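Local coordinates for protein Blo t 1 allergen (Blomia tropicalis, PDB 5JT8) that is a mite allergen of the papain-like cysteine protease family, captured with its propeptide region still present and probably acting as a protease once that region is removed, at residues D66-A71 / R262-G267; C168-Y173 / M209-C214. One frame throughout, in Å; residues are numbered along the deposited sequence.

Interaction 1: D66-A71 / R262-G267; sequences DGVEYA and RNLGNG
Glu69 lies alongside Asn266 from CB to OE1. Its CB is 3.4 Å from Asn266 O; CG, anti to the backbone N (chi1 175°), comes 4.1 Å from Asn266 N, CD lies near the same N and near Asn266 ND2, and OE1 accepts two hydrogen bonds. Asn266 ND2 gives one of its hydrogens on the syn side of the carboxylate at 2.8 Å, and backbone Asn266 N approaches on the anti side at 2.7 Å, nearly straight (169°). Carboxylate and amide planes are 16° apart, and this two-sided grip on OE1 should limit turning of the carboxylate. The backbones run roughly antiparallel, and a single beta bridge pairs Tyr70 with Leu264. The pairing joins the I29-type propeptide to the papain-like domain, as in papain-like zymogens, where the propeptide pairs with the prosegment-binding loop, to which 262-267 probably corresponds. Three main-chain bonds carry it: Glu69 N to Asn266 O, Gly265 N to Glu69 O, and Ala71 N to Asn263 O. At Gly265 and Gly267 a CB would run into Glu69 OE1 and Val68 CA respectively; without one, the backbones can come close. Next to the bridge, Val68 CG1 packs on Leu264 CD1 at 3.8 Å, while the Tyr70 ring turns its edge to the Asn263 carbonyl and meets Trp58 of helix 42-62 edge-to-face. Asn263 ND2 is held by Asn259 O and Gln55 OE1, and a water donates to both Ala71 O and Leu264 O.

Interaction 2: C168-Y173 / M209-C214; sequences CTYNRY and MRTQWC
The Tyr173 ring carries Cys214 CB over the centre of one face, 3.4 Å from the ring centroid and 7° off the normal, a close CH-pi contact. Cys214 SG sits obliquely to the same ring, 3.5 Å from Tyr173 CE2, while Trp213 CZ3 meets the ring edge in plane, 4.0 Å from Tyr173 CD1. The Tyr170 ring receives Thr211 CG2 over the centre of one face, 3.9 Å from its centroid; on the opposite face, toward the rim, lies Arg172 N. Thr211 places this methyl anti to its backbone N, and its OG1 hydrogen-bonds with Cys182 N. No hydrogen bond crosses between the segments; the covalent disulfide between Cys168 SG and Cys214 SG joins them, its chi3 of 98° close to the relaxed value near 90°, and CH-pi, sulfur-aromatic and apolar contacts pack around it. A hydrogen bond from Tyr173 N to Tyr170 O closes a turn, and both tyrosines point their CB toward 209-214. The disulfide belongs to the papain-like domain and ties the end of helix 162-168 to the long loop that follows helix 187-196. Tyr193 of helix 187-196 touches Cys168, and Asp167 of helix 162-168 touches Cys214, its OD1 accepting a hydrogen bond from Gln212 N.

In the fold
Interactions 1 and 2 lie on opposite sides of the chain's centre, their own centres 35 Å apart, and they share no element. Each is partly buried, with half of the touching residues buried in interaction 1 and a third in interaction 2. Interaction 1 joins the propeptide to the protease domain without a covalent bond, through main-chain pairing and a carboxylate. Interaction 2 stays inside the protease domain and relies on a disulfide and ring faces. Along the sequence, 168-173 and 209-214 are nested within the loop closed by 66-71 and 262-267, so a local crosslink sits inside a far longer closure.

Interaction 1: D66-A71 / R262-G267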
# COMPACT_ATOMS: atom_id res chain seq x y z
N ASP A 66 7.20 19.63 13.21
CA ASP A 66 6.27 18.88 14.06
C ASP A 66 6.91 17.56 14.47
O ASP A 66 6.21 16.57 14.73
CB ASP A 66 4.94 18.65 13.33
CG ASP A 66 3.81 18.29 14.28
OD1 ASP A 66 3.69 18.96 15.34
OD2 ASP A 66 3.05 17.34 13.98
N GLY A 67 8.24 17.56 14.53
CA GLY A 67 9.00 16.36 14.83
C GLY A 67 8.68 15.21 13.90
O GLY A 67 8.43 14.10 14.35
N VAL A 68 8.66 15.46 12.60
CA VAL A 68 8.45 14.40 11.62
C VAL A 68 9.55 14.44 10.59
O VAL A 68 9.88 15.50 10.06
CB VAL A 68 7.07 14.52 10.94
CG1 VAL A 68 6.92 13.45 9.87
CG2 VAL A 68 5.93 14.41 11.97
N GLU A 69 10.14 13.29 10.33
CA GLU A 69 11.22 13.18 9.37
C GLU A 69 10.69 13.01 7.95
O GLU A 69 9.78 12.20 7.72
CB GLU A 69 12.11 12.00 9.73
CG GLU A 69 13.22 11.70 8.74
CD GLU A 69 13.90 10.37 9.03
OE1 GLU A 69 13.22 9.47 9.58
OE2 GLU A 69 15.10 10.23 8.72
N TYR A 70 11.23 13.78 7.00
CA TYR A 70 10.95 13.56 5.58
C TYR A 70 12.25 13.30 4.83
O TYR A 70 13.31 13.80 5.22
CB TYR A 70 10.20 14.75 4.98
CG TYR A 70 8.91 15.05 5.69
CD1 TYR A 70 7.77 14.30 5.42
CD2 TYR A 70 8.83 16.05 6.65
CE1 TYR A 70 6.58 14.55 6.08
CE2 TYR A 70 7.64 16.31 7.31
CZ TYR A 70 6.52 15.55 7.02
OH TYR A 70 5.33 15.78 7.66
N ALA A 71 12.18 12.52 3.74
CA ALA A 71 13.39 12.18 3.00
C ALA A 71 13.14 11.76 1.55
O ALA A 71 12.16 11.06 1.25
CB ALA A 71 14.15 11.07 3.73
N ARG A 262 4.20 10.86 0.89
CA ARG A 262 5.23 10.50 -0.10
C ARG A 262 6.63 10.40 0.49
O ARG A 262 7.36 9.43 0.26
CB ARG A 262 5.21 11.52 -1.24
CG ARG A 262 6.14 11.24 -2.39
CD ARG A 262 5.85 12.22 -3.53
NE ARG A 262 6.85 12.12 -4.58
CZ ARG A 262 6.85 12.86 -5.69
NH1 ARG A 262 5.89 13.75 -5.90
NH2 ARG A 262 7.81 12.69 -6.59
N ASN A 263 7.01 11.41 1.25
CA ASN A 263 8.38 11.51 1.74
C ASN A 263 8.53 11.13 3.19
O ASN A 263 9.59 11.37 3.78
CB ASN A 263 8.90 12.92 1.53
CG ASN A 263 9.07 13.24 0.07
OD1 ASN A 263 10.04 12.80 -0.55
ND2 ASN A 263 8.13 13.99 -0.48
N LEU A 264 7.48 10.54 3.76
CA LEU A 264 7.48 10.18 5.18
C LEU A 264 8.67 9.32 5.59
O LEU A 264 8.99 8.34 4.92
CB LEU A 264 6.18 9.46 5.53
CG LEU A 264 5.92 9.14 7.01
CD1 LEU A 264 5.99 10.41 7.84
CD2 LEU A 264 4.55 8.47 7.17
N GLY A 265 9.32 9.71 6.69
CA GLY A 265 10.30 8.86 7.36
C GLY A 265 9.79 8.50 8.75
O GLY A 265 8.67 8.00 8.89
N ASN A 266 10.60 8.74 9.77
CA ASN A 266 10.16 8.60 11.16
C ASN A 266 9.17 9.68 11.58
O ASN A 266 9.16 10.78 11.02
CB ASN A 266 11.37 8.63 12.11
CG ASN A 266 12.16 7.34 12.10
OD1 ASN A 266 11.79 6.36 12.76
ND2 ASN A 266 13.27 7.32 11.37
N GLY A 267 8.34 9.38 12.59
CA GLY A 267 7.44 10.36 13.17
C GLY A 267 5.96 10.07 12.92
O GLY A 267 5.61 9.17 12.15
O HOH W 1 10.66 8.74 2.26

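Interaction 2: C168-Y173 / M209-C214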
# COMPACT_ATOMS: atom_id res chain seq x y z
N CYS A 168 -2.35 -11.81 -14.24
CA CYS A 168 -3.42 -12.75 -14.45
C CYS A 168 -4.76 -12.21 -13.99
O CYS A 168 -5.79 -12.85 -14.21
CB CYS A 168 -3.08 -14.07 -13.76
SG CYS A 168 -1.52 -14.78 -14.36
N THR A 169 -4.76 -11.03 -13.38
CA THR A 169 -6.00 -10.29 -13.12
C THR A 169 -6.11 -9.14 -14.11
O THR A 169 -7.03 -8.32 -14.04
CB THR A 169 -6.09 -9.72 -11.67
OG1 THR A 169 -5.12 -8.69 -11.48
CG2 THR A 169 -5.88 -10.80 -10.65
N TYR A 170 -5.15 -9.09 -15.04
CA TYR A 170 -5.14 -8.09 -16.10
C TYR A 170 -6.38 -8.20 -16.98
O TYR A 170 -6.60 -9.23 -17.64
CB TYR A 170 -3.87 -8.24 -16.95
CG TYR A 170 -3.60 -7.07 -17.88
CD1 TYR A 170 -3.76 -5.77 -17.44
CD2 TYR A 170 -3.17 -7.28 -19.17
CE1 TYR A 170 -3.50 -4.70 -18.28
CE2 TYR A 170 -2.90 -6.22 -20.01
CZ TYR A 170 -3.07 -4.93 -19.57
OH TYR A 170 -2.81 -3.87 -20.42
N ASN A 171 -7.18 -7.13 -17.02
CA ASN A 171 -8.47 -7.13 -17.71
C ASN A 171 -8.40 -7.64 -19.16
O ASN A 171 -9.25 -8.42 -19.59
CB ASN A 171 -9.08 -5.73 -17.69
CG ASN A 171 -10.55 -5.71 -18.07
OD1 ASN A 171 -11.11 -6.72 -18.52
ND2 ASN A 171 -11.19 -4.57 -17.90
N ARG A 172 -7.38 -7.21 -19.89
CA ARG A 172 -7.19 -7.65 -21.28
C ARG A 172 -6.94 -9.16 -21.39
O ARG A 172 -7.24 -9.78 -22.41
CB ARG A 172 -6.03 -6.90 -21.93
CG ARG A 172 -6.35 -5.48 -22.34
CD ARG A 172 -5.79 -5.19 -23.75
NE ARG A 172 -4.43 -4.67 -23.70
CZ ARG A 172 -3.65 -4.49 -24.77
NH1 ARG A 172 -4.09 -4.80 -25.98
NH2 ARG A 172 -2.43 -4.01 -24.61
N TYR A 173 -6.37 -9.75 -20.34
CA TYR A 173 -6.10 -11.18 -20.33
C TYR A 173 -7.34 -11.97 -19.94
O TYR A 173 -7.72 -12.94 -20.62
CB TYR A 173 -4.96 -11.52 -19.35
CG TYR A 173 -4.79 -13.02 -19.16
CD1 TYR A 173 -4.20 -13.80 -20.16
CD2 TYR A 173 -5.26 -13.65 -18.02
CE1 TYR A 173 -4.06 -15.18 -19.99
CE2 TYR A 173 -5.13 -15.02 -17.85
CZ TYR A 173 -4.53 -15.77 -18.84
OH TYR A 173 -4.40 -17.13 -18.66
N MET A 209 8.30 -5.89 -12.01
CA MET A 209 7.66 -4.56 -12.04
C MET A 209 7.26 -4.12 -13.46
O MET A 209 7.61 -3.04 -13.93
CB MET A 209 8.57 -3.51 -11.38
CG MET A 209 9.94 -3.31 -11.95
SD MET A 209 11.03 -2.42 -10.84
CE MET A 209 11.20 -3.63 -9.53
N ARG A 210 6.51 -4.99 -14.14
CA ARG A 210 5.97 -4.69 -15.45
C ARG A 210 4.81 -5.62 -15.75
O ARG A 210 4.73 -6.73 -15.24
CB ARG A 210 7.05 -4.81 -16.53
CG ARG A 210 7.49 -6.23 -16.81
CD ARG A 210 8.85 -6.24 -17.48
NE ARG A 210 9.34 -7.59 -17.74
CZ ARG A 210 10.60 -7.88 -18.05
NH1 ARG A 210 11.49 -6.90 -18.15
NH2 ARG A 210 10.96 -9.14 -18.27
N THR A 211 3.90 -5.16 -16.59
CA THR A 211 2.78 -5.99 -17.01
C THR A 211 3.23 -7.02 -18.04
O THR A 211 3.76 -6.66 -19.09
CB THR A 211 1.64 -5.13 -17.56
OG1 THR A 211 1.26 -4.17 -16.56
CG2 THR A 211 0.43 -5.99 -17.89
N GLN A 212 3.04 -8.29 -17.72
CA GLN A 212 3.41 -9.36 -18.64
C GLN A 212 2.20 -10.15 -19.06
O GLN A 212 1.10 -9.93 -18.54
CB GLN A 212 4.42 -10.31 -18.00
CG GLN A 212 5.66 -9.63 -17.46
CD GLN A 212 6.47 -10.53 -16.55
OE1 GLN A 212 5.93 -11.40 -15.86
NE2 GLN A 212 7.77 -10.32 -16.54
N TRP A 213 2.40 -11.07 -19.99
CA TRP A 213 1.38 -12.05 -20.32
C TRP A 213 1.28 -13.09 -19.21
O TRP A 213 2.28 -13.66 -18.78
CB TRP A 213 1.70 -12.74 -21.65
CG TRP A 213 1.01 -12.12 -22.80
CD1 TRP A 213 1.47 -11.11 -23.58
CD2 TRP A 213 -0.29 -12.47 -23.32
NE1 TRP A 213 0.55 -10.80 -24.55
CE2 TRP A 213 -0.54 -11.62 -24.41
CE3 TRP A 213 -1.26 -13.41 -22.96
CZ2 TRP A 213 -1.72 -11.69 -25.16
CZ3 TRP A 213 -2.43 -13.48 -23.70
CH2 TRP A 213 -2.64 -12.63 -24.79
N CYS A 214 0.05 -13.32 -18.76
CA CYS A 214 -0.20 -14.26 -17.67
C CYS A 214 0.26 -15.66 -18.04
O CYS A 214 -0.03 -16.18 -19.11
CB CYS A 214 -1.69 -14.28 -17.31
SG CYS A 214 -2.16 -15.57 -16.13